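Local coordinates for protein endoglucanase (Bacillus akibai, PDB 1UWW) that hydrolyses internal beta-1,4-glucosidic linkages of cellulose and related glucans, this chain being its family 28 carbohydrate-binding module, specific for non-crystalline cellulose, at residues A16-V21 with V186-A191; Y88-F93 with E146-V151; M105-V110 with M166-A171. All blocks are in the same frame, centred on the assembly; numbering follows the deposited sequence.

Contact 1 (A16-V21 with V186-A191); sequences AVLPSV and VRFEGA. With CA (calcium ion), chain C.
Beside a calcium site, a lone antiparallel bridge pairs Ser20 with Val186 and lays the N-terminal loop 16-21 along the last strand, 180-189. The pair is of the hydrogen-bonded kind: Ser20 N donates to Val186 O at 2.9 Å in a fairly straight bond, while the return bond, from Val186 N to Ser20 O at 3.1 Å, is more bent, with 136° at the hydrogen. Val186 O takes a second, softer approach from Pro19 CA, a C-H...O contact. The peptide bond before Pro19, just ahead of the bridge, is cis. Ser20 OG swings back over its own loop to donate to Val17 O at 2.7 Å, in the carbonyl plane, and also meets Trp30 NE1, so this buried hydroxyl has two partners.

The module is a beta-sandwich, and strand 180-189 lies within its six-stranded sheet, hydrogen-bonded to strand 88-97. Leu18 reaches it with both methyls: CG stands anti to the backbone N (chi1 -166°), which sends CD1 to within 3.4 Å of Val186 O and CD2 to 3.9 Å from Phe188 CD2, the two side chains meeting at a slant. Phe76 of strand 73-77, in the other sheet, also packs on Leu18. On the more exposed side the Pro19 ring lies against the root of Arg187, with CG 3.7 Å from Arg187 CB. The arginine chain bends at chi3 (-70°), and its NE donates to Phe188 O at 3.0 Å from above the carbonyl plane, which helps to hold the guanidinium near the backbone of the next residue. One residue past the bridge, Val21 O binds the calcium ion at 2.4 Å, together with a water and with Glu23, Ser50, Asn51 and Asp184.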
# COMPACT_ATOMS: atom_id res chain seq x y z
N ALA A 16 -4.90 -15.67 -22.83
CA ALA A 16 -5.25 -15.27 -21.48
C ALA A 16 -6.24 -16.25 -20.89
O ALA A 16 -7.33 -16.45 -21.44
CB ALA A 16 -5.81 -13.86 -21.48
N VAL A 17 -5.83 -16.87 -19.79
CA VAL A 17 -6.62 -17.88 -19.08
C VAL A 17 -6.55 -17.55 -17.59
O VAL A 17 -5.48 -17.35 -17.07
CB VAL A 17 -6.04 -19.32 -19.32
CG1 VAL A 17 -6.76 -20.37 -18.50
CG2 VAL A 17 -6.12 -19.70 -20.81
N LEU A 18 -7.69 -17.50 -16.94
CA LEU A 18 -7.77 -17.23 -15.52
C LEU A 18 -8.78 -18.23 -14.94
O LEU A 18 -9.90 -18.32 -15.51
CB LEU A 18 -8.17 -15.76 -15.37
CG LEU A 18 -8.00 -15.16 -13.99
CD1 LEU A 18 -6.55 -14.92 -13.66
CD2 LEU A 18 -8.83 -13.91 -13.89
N PRO A 19 -8.48 -19.02 -13.88
CA PRO A 19 -7.18 -19.07 -13.16
C PRO A 19 -5.97 -19.43 -14.02
O PRO A 19 -6.01 -20.29 -14.91
CB PRO A 19 -7.41 -20.13 -12.09
CG PRO A 19 -8.93 -20.08 -11.86
CD PRO A 19 -9.49 -19.87 -13.22
N SER A 20 -4.85 -18.77 -13.72
CA SER A 20 -3.60 -18.97 -14.45
C SER A 20 -2.71 -19.95 -13.68
O SER A 20 -2.27 -19.67 -12.57
CB SER A 20 -2.87 -17.62 -14.65
OG SER A 20 -3.72 -16.60 -15.16
N VAL A 21 -2.52 -21.14 -14.25
CA VAL A 21 -1.76 -22.22 -13.64
C VAL A 21 -0.43 -22.55 -14.35
O VAL A 21 0.39 -23.27 -13.81
CB VAL A 21 -2.64 -23.49 -13.48
CG1 VAL A 21 -3.83 -23.19 -12.59
CG2 VAL A 21 -3.10 -24.04 -14.83
N VAL A 186 -2.92 -17.76 -10.22
CA VAL A 186 -3.57 -16.45 -10.11
C VAL A 186 -5.05 -16.63 -10.37
O VAL A 186 -5.43 -17.15 -11.39
CB VAL A 186 -2.99 -15.39 -11.08
CG1 VAL A 186 -3.56 -14.00 -10.73
CG2 VAL A 186 -1.48 -15.37 -11.09
N ARG A 187 -5.88 -16.19 -9.44
CA ARG A 187 -7.34 -16.31 -9.60
C ARG A 187 -8.12 -15.35 -8.72
O ARG A 187 -7.61 -14.85 -7.74
CB ARG A 187 -7.77 -17.72 -9.26
CG ARG A 187 -7.46 -18.15 -7.88
CD ARG A 187 -8.07 -19.49 -7.56
NE ARG A 187 -9.52 -19.36 -7.48
CZ ARG A 187 -10.40 -20.37 -7.51
NH1 ARG A 187 -9.99 -21.63 -7.64
NH2 ARG A 187 -11.70 -20.12 -7.42
N PHE A 188 -9.38 -15.13 -9.08
CA PHE A 188 -10.34 -14.60 -8.14
C PHE A 188 -10.88 -15.72 -7.27
O PHE A 188 -11.06 -16.84 -7.75
CB PHE A 188 -11.54 -13.99 -8.90
CG PHE A 188 -11.27 -12.68 -9.58
CD1 PHE A 188 -11.34 -11.48 -8.90
CD2 PHE A 188 -11.00 -12.64 -10.92
CE1 PHE A 188 -11.13 -10.28 -9.55
CE2 PHE A 188 -10.78 -11.44 -11.56
CZ PHE A 188 -10.83 -10.26 -10.86
N GLU A 189 -11.16 -15.44 -6.01
CA GLU A 189 -11.84 -16.42 -5.16
C GLU A 189 -12.76 -15.78 -4.15
O GLU A 189 -12.68 -14.59 -3.88
CB GLU A 189 -10.86 -17.42 -4.54
CG GLU A 189 -9.88 -16.91 -3.55
CD GLU A 189 -9.05 -18.06 -2.96
OE1 GLU A 189 -8.08 -18.55 -3.61
OE2 GLU A 189 -9.40 -18.50 -1.83
N GLY A 190 -13.66 -16.60 -3.62
CA GLY A 190 -14.73 -16.14 -2.74
C GLY A 190 -14.24 -16.08 -1.31
O GLY A 190 -12.95 -16.34 -0.87
N ALA A 191 -14.86 -15.28 -0.45
CA ALA A 191 -14.44 -15.23 0.95
C ALA A 191 -14.83 -16.53 1.64
O ALA A 191 -15.64 -17.29 1.11
CB ALA A 191 -15.04 -14.03 1.68
CA CA C . 1.32 -24.13 -11.80
O HOH W 1 -0.77 -24.74 -10.92

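Contact 2 (Y88-F93 with E146-V151); sequences YVTFDF and EVKINV. With CA (calcium ion), chain E.
Glu146 and Asp92 share a calcium ion at one end of this antiparallel strand pair, which lies in the six-stranded sheet of the beta-sandwich. Glu146, its chain bent at chi2 (-76°), grips the metal with both oxygens, OE1 and OE2, and Asp92 gives it OD1 at 2.3 Å. The carboxylates lie alongside each other with planes 74° apart; the calcium probably offsets their repulsion, four waters complete its shell, and His144 also bonds Asp92 OD1. Val147 comes next, on the face turned into the sandwich: its CB sits over the centre of the Phe91 ring, 3.9 Å from the centroid, and CG2 meets Phe93 CB. Its backbone makes two bonds with Phe91.

Lys148 lies on the opposite face. Its chain is extended beyond CG and crosses Tyr88: CE stands over the ring, 3.4 Å from the centroid and almost on the ring normal, and NZ completes a cation-pi contact at 4.5 Å. Thr90 CG2 packs alongside at 3.9 Å from Lys148 CG. Ile149 makes two backbone bonds with Val89, of which Ile149 N to Val89 O is short and straight at 2.8 Å. Asn150 puts ND2 beside Tyr88 CE1, with the amide plane 66° from the ring, and its OD1 accepts from Asp153 N. At the loop end Val151 CG1 meets Val89 CG2 at 4.0 Å.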
# COMPACT_ATOMS: atom_id res chain seq x y z
N TYR A 88 -11.56 -11.80 -3.38
CA TYR A 88 -10.09 -11.71 -3.38
C TYR A 88 -9.53 -12.07 -4.72
O TYR A 88 -10.13 -12.82 -5.49
CB TYR A 88 -9.44 -12.68 -2.36
CG TYR A 88 -9.93 -12.49 -0.95
CD1 TYR A 88 -9.35 -11.54 -0.11
CD2 TYR A 88 -10.99 -13.24 -0.47
CE1 TYR A 88 -9.83 -11.35 1.18
CE2 TYR A 88 -11.47 -13.05 0.83
CZ TYR A 88 -10.89 -12.11 1.63
OH TYR A 88 -11.37 -11.93 2.91
N VAL A 89 -8.35 -11.52 -5.03
CA VAL A 89 -7.42 -12.10 -5.98
C VAL A 89 -6.34 -12.74 -5.14
O VAL A 89 -5.81 -12.15 -4.20
CB VAL A 89 -6.85 -11.03 -6.92
CG1 VAL A 89 -5.65 -11.56 -7.74
CG2 VAL A 89 -7.94 -10.56 -7.88
N THR A 90 -6.08 -14.00 -5.44
CA THR A 90 -5.01 -14.76 -4.79
C THR A 90 -4.02 -15.31 -5.79
O THR A 90 -4.34 -15.58 -6.93
CB THR A 90 -5.59 -15.92 -3.97
OG1 THR A 90 -6.21 -16.89 -4.82
CG2 THR A 90 -6.69 -15.42 -3.03
N PHE A 91 -2.79 -15.45 -5.33
CA PHE A 91 -1.78 -16.20 -6.05
C PHE A 91 -0.72 -16.70 -5.07
O PHE A 91 -0.54 -16.15 -4.00
CB PHE A 91 -1.14 -15.41 -7.23
CG PHE A 91 -0.50 -14.09 -6.87
CD1 PHE A 91 -1.26 -12.92 -6.80
CD2 PHE A 91 0.88 -13.99 -6.73
CE1 PHE A 91 -0.65 -11.68 -6.55
CE2 PHE A 91 1.48 -12.78 -6.49
CZ PHE A 91 0.70 -11.64 -6.38
N ASP A 92 -0.05 -17.77 -5.49
CA ASP A 92 1.17 -18.22 -4.81
C ASP A 92 2.35 -17.42 -5.33
O ASP A 92 2.53 -17.28 -6.54
CB ASP A 92 1.41 -19.71 -5.06
CG ASP A 92 0.33 -20.55 -4.47
OD1 ASP A 92 0.08 -20.48 -3.25
OD2 ASP A 92 -0.38 -21.28 -5.21
N PHE A 93 3.11 -16.84 -4.42
CA PHE A 93 4.28 -16.04 -4.77
C PHE A 93 5.46 -16.65 -4.08
O PHE A 93 5.43 -16.89 -2.89
CB PHE A 93 4.11 -14.61 -4.31
CG PHE A 93 5.19 -13.68 -4.80
CD1 PHE A 93 5.55 -13.60 -6.13
CD2 PHE A 93 5.86 -12.87 -3.90
CE1 PHE A 93 6.58 -12.71 -6.55
CE2 PHE A 93 6.87 -11.98 -4.32
CZ PHE A 93 7.23 -11.91 -5.63
N GLU A 146 1.35 -16.80 0.40
CA GLU A 146 -0.02 -16.89 -0.09
C GLU A 146 -0.57 -15.49 -0.23
O GLU A 146 -1.10 -14.92 0.74
CB GLU A 146 -0.84 -17.67 0.93
CG GLU A 146 -0.45 -19.12 1.01
CD GLU A 146 -0.99 -19.89 -0.16
OE1 GLU A 146 -1.70 -19.27 -0.99
OE2 GLU A 146 -0.72 -21.11 -0.26
N VAL A 147 -0.39 -14.87 -1.38
CA VAL A 147 -0.82 -13.50 -1.58
C VAL A 147 -2.34 -13.50 -1.73
O VAL A 147 -2.88 -14.26 -2.50
CB VAL A 147 -0.11 -12.87 -2.76
CG1 VAL A 147 -0.59 -11.43 -3.00
CG2 VAL A 147 1.41 -12.92 -2.51
N LYS A 148 -3.01 -12.69 -0.92
CA LYS A 148 -4.48 -12.62 -0.92
C LYS A 148 -4.84 -11.15 -0.79
O LYS A 148 -4.52 -10.55 0.21
CB LYS A 148 -5.05 -13.46 0.23
CG LYS A 148 -6.54 -13.51 0.36
CD LYS A 148 -6.95 -14.54 1.44
CE LYS A 148 -8.45 -14.81 1.51
NZ LYS A 148 -8.73 -16.21 1.96
N ILE A 149 -5.40 -10.59 -1.87
CA ILE A 149 -5.69 -9.16 -1.93
C ILE A 149 -7.20 -8.97 -2.09
O ILE A 149 -7.80 -9.51 -3.00
CB ILE A 149 -4.92 -8.47 -3.08
CG1 ILE A 149 -3.39 -8.61 -2.84
CG2 ILE A 149 -5.29 -7.01 -3.20
CD1 ILE A 149 -2.54 -8.29 -4.02
N ASN A 150 -7.79 -8.20 -1.18
CA ASN A 150 -9.23 -8.00 -1.13
C ASN A 150 -9.66 -7.03 -2.23
O ASN A 150 -9.21 -5.89 -2.30
CB ASN A 150 -9.62 -7.46 0.24
CG ASN A 150 -11.13 -7.42 0.45
OD1 ASN A 150 -11.87 -6.94 -0.39
ND2 ASN A 150 -11.58 -7.96 1.59
N VAL A 151 -10.53 -7.52 -3.10
CA VAL A 151 -11.15 -6.70 -4.14
C VAL A 151 -12.63 -6.38 -3.89
O VAL A 151 -13.20 -5.54 -4.58
CB VAL A 151 -10.99 -7.34 -5.54
CG1 VAL A 151 -9.51 -7.38 -5.95
CG2 VAL A 151 -11.59 -8.74 -5.61
CA CA E . -1.98 -21.23 -2.63
O HOH W 2 -2.58 -22.76 -4.49
O HOH W 3 -0.96 -22.59 -1.81
O HOH W 4 -3.60 -22.77 -1.43
O HOH W 5 -2.90 -19.17 -3.64

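Contact 3 (M105-V110 with M166-A171); sequences MNINLV and MMIIFA
Asn106 and Ala171 begin a run of three hydrogen-bonded pairs, continued by Asn108 with Ile169 and Val110 with Met167, each closed by two backbone bonds of 2.8 to 3.0 Å. Between them the non-hydrogen-bonded pairs add C-H...O contacts, such as Ile107 CA to Ile169 O at 3.2 Å.

Apolar packing fills the face that looks across the beta-sandwich to the other sheet. Ile107 and Ile168 lie side by side, their CG2 methyls 3.8 Å apart, and Ile107 CG1 slants across to Phe170 CD2 at 3.8 Å. Leu109 CD1 presses on Met166 CG at 3.6 Å. Phe93 and Phe91 of strand 88-97 meet this layer.

One Met-aromatic contact joins in: selenomethionine Met105 brings SE to the edge of the Phe170 ring, 5.4 Å from its centroid, its chain bending only at chi3 (-82°).

The other face is mixed. Val110 CG2 meets Ile169 CD1 at 4.1 Å, while Asn106 OD1 bonds Thr127 of the second subunit and Asn108 ND2 bonds Thr125 of its own chain. Apolar on one side and mixed on the other, the pair serves the sandwich core with one face and, at Asn106, the subunit interface with the other.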
# COMPACT_ATOMS: atom_id res chain seq x y z
N MSE A 105 9.00 -5.55 0.32
CA MSE A 105 8.43 -5.46 -1.02
C MSE A 105 6.92 -5.26 -0.84
O MSE A 105 6.32 -6.04 -0.10
CB MSE A 105 8.67 -6.75 -1.77
CG MSE A 105 8.06 -6.82 -3.17
SE MSE A 105 8.30 -8.54 -4.04
CE MSE A 105 9.80 -8.18 -4.53
N ASN A 106 6.34 -4.27 -1.53
CA ASN A 106 4.91 -3.98 -1.50
C ASN A 106 4.29 -4.44 -2.80
O ASN A 106 4.67 -3.94 -3.88
CB ASN A 106 4.66 -2.47 -1.33
CG ASN A 106 4.81 -1.98 0.10
OD1 ASN A 106 4.88 -0.74 0.33
ND2 ASN A 106 4.83 -2.87 1.04
N ILE A 107 3.31 -5.32 -2.71
CA ILE A 107 2.58 -5.82 -3.87
C ILE A 107 1.23 -5.10 -3.95
O ILE A 107 0.45 -5.13 -2.98
CB ILE A 107 2.39 -7.36 -3.77
CG1 ILE A 107 3.77 -8.03 -3.70
CG2 ILE A 107 1.59 -7.85 -4.95
CD1 ILE A 107 3.70 -9.51 -3.55
N ASN A 108 0.95 -4.46 -5.08
CA ASN A 108 -0.31 -3.79 -5.33
C ASN A 108 -1.00 -4.32 -6.55
O ASN A 108 -0.39 -4.87 -7.45
CB ASN A 108 -0.10 -2.28 -5.48
CG ASN A 108 0.19 -1.57 -4.15
OD1 ASN A 108 1.31 -1.19 -3.90
ND2 ASN A 108 -0.83 -1.51 -3.25
N LEU A 109 -2.32 -4.22 -6.54
CA LEU A 109 -3.17 -4.76 -7.59
C LEU A 109 -4.02 -3.63 -8.15
O LEU A 109 -4.71 -2.93 -7.40
CB LEU A 109 -4.05 -5.83 -6.98
CG LEU A 109 -5.10 -6.48 -7.87
CD1 LEU A 109 -4.49 -7.29 -8.97
CD2 LEU A 109 -6.03 -7.41 -7.03
N VAL A 110 -3.99 -3.48 -9.46
CA VAL A 110 -4.65 -2.41 -10.19
C VAL A 110 -5.45 -3.01 -11.33
O VAL A 110 -5.04 -3.99 -11.95
CB VAL A 110 -3.63 -1.39 -10.75
CG1 VAL A 110 -4.31 -0.31 -11.62
CG2 VAL A 110 -2.86 -0.76 -9.61
N MSE A 166 -5.55 -6.41 -15.66
CA MSE A 166 -5.10 -6.49 -14.30
C MSE A 166 -3.61 -6.34 -14.29
O MSE A 166 -2.88 -7.02 -15.02
CB MSE A 166 -5.49 -7.85 -13.75
CG MSE A 166 -4.86 -8.23 -12.42
SE MSE A 166 -5.53 -9.82 -11.61
CE MSE A 166 -5.81 -10.89 -13.14
N MSE A 167 -3.09 -5.35 -13.58
CA MSE A 167 -1.61 -5.38 -13.26
C MSE A 167 -1.31 -5.61 -11.79
O MSE A 167 -2.10 -5.26 -10.88
CB MSE A 167 -0.84 -4.07 -13.68
CG MSE A 167 -1.21 -3.61 -15.20
SE MSE A 167 -0.96 -1.75 -15.65
CE MSE A 167 0.45 -1.47 -14.39
N ILE A 168 -0.14 -6.17 -11.61
CA ILE A 168 0.40 -6.51 -10.30
C ILE A 168 1.74 -5.83 -10.23
O ILE A 168 2.62 -6.11 -11.08
CB ILE A 168 0.51 -8.04 -10.06
CG1 ILE A 168 -0.84 -8.71 -10.31
CG2 ILE A 168 0.97 -8.29 -8.66
CD1 ILE A 168 -0.80 -10.19 -10.21
N ILE A 169 1.91 -4.96 -9.26
CA ILE A 169 3.10 -4.13 -9.10
C ILE A 169 3.87 -4.63 -7.91
O ILE A 169 3.31 -4.79 -6.82
CB ILE A 169 2.69 -2.66 -8.90
CG1 ILE A 169 1.91 -2.16 -10.12
CG2 ILE A 169 3.96 -1.81 -8.71
CD1 ILE A 169 1.25 -0.83 -9.96
N PHE A 170 5.17 -4.88 -8.08
CA PHE A 170 6.05 -5.44 -7.05
C PHE A 170 7.06 -4.37 -6.66
O PHE A 170 8.14 -4.28 -7.26
CB PHE A 170 6.75 -6.69 -7.55
CG PHE A 170 5.82 -7.81 -7.90
CD1 PHE A 170 5.22 -7.87 -9.14
CD2 PHE A 170 5.53 -8.83 -7.00
CE1 PHE A 170 4.40 -8.92 -9.51
CE2 PHE A 170 4.69 -9.87 -7.35
CZ PHE A 170 4.12 -9.91 -8.60
N ALA A 171 6.73 -3.53 -5.69
CA ALA A 171 7.53 -2.33 -5.41
C ALA A 171 8.53 -2.51 -4.28
O ALA A 171 8.27 -3.15 -3.28
CB ALA A 171 6.60 -1.18 -5.07

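In the fold
From the N terminus, loop 16-21 pairs with the last strand, 180-189: contact 1 closes nearly the whole module, and contacts 2 and 3 nest inside its loop. Those two cross, their segments following one another as 88-93, 105-110, 146-151 and 166-171: the chain passes to the five-stranded sheet of the beta-sandwich, its return to the six-stranded sheet closes contact 2, and a further crossing closes contact 3. Contact 2 adjoins contact 1 in the six-stranded sheet, where Glu189 OE1 meets Thr90 OG1. Contact 3 lies in the sheet facing it, and Phe93 against Phe170, with Val89 and Val151 against Leu109, joins the layers. Leu18 touching Met166 links contact 1 to contact 3.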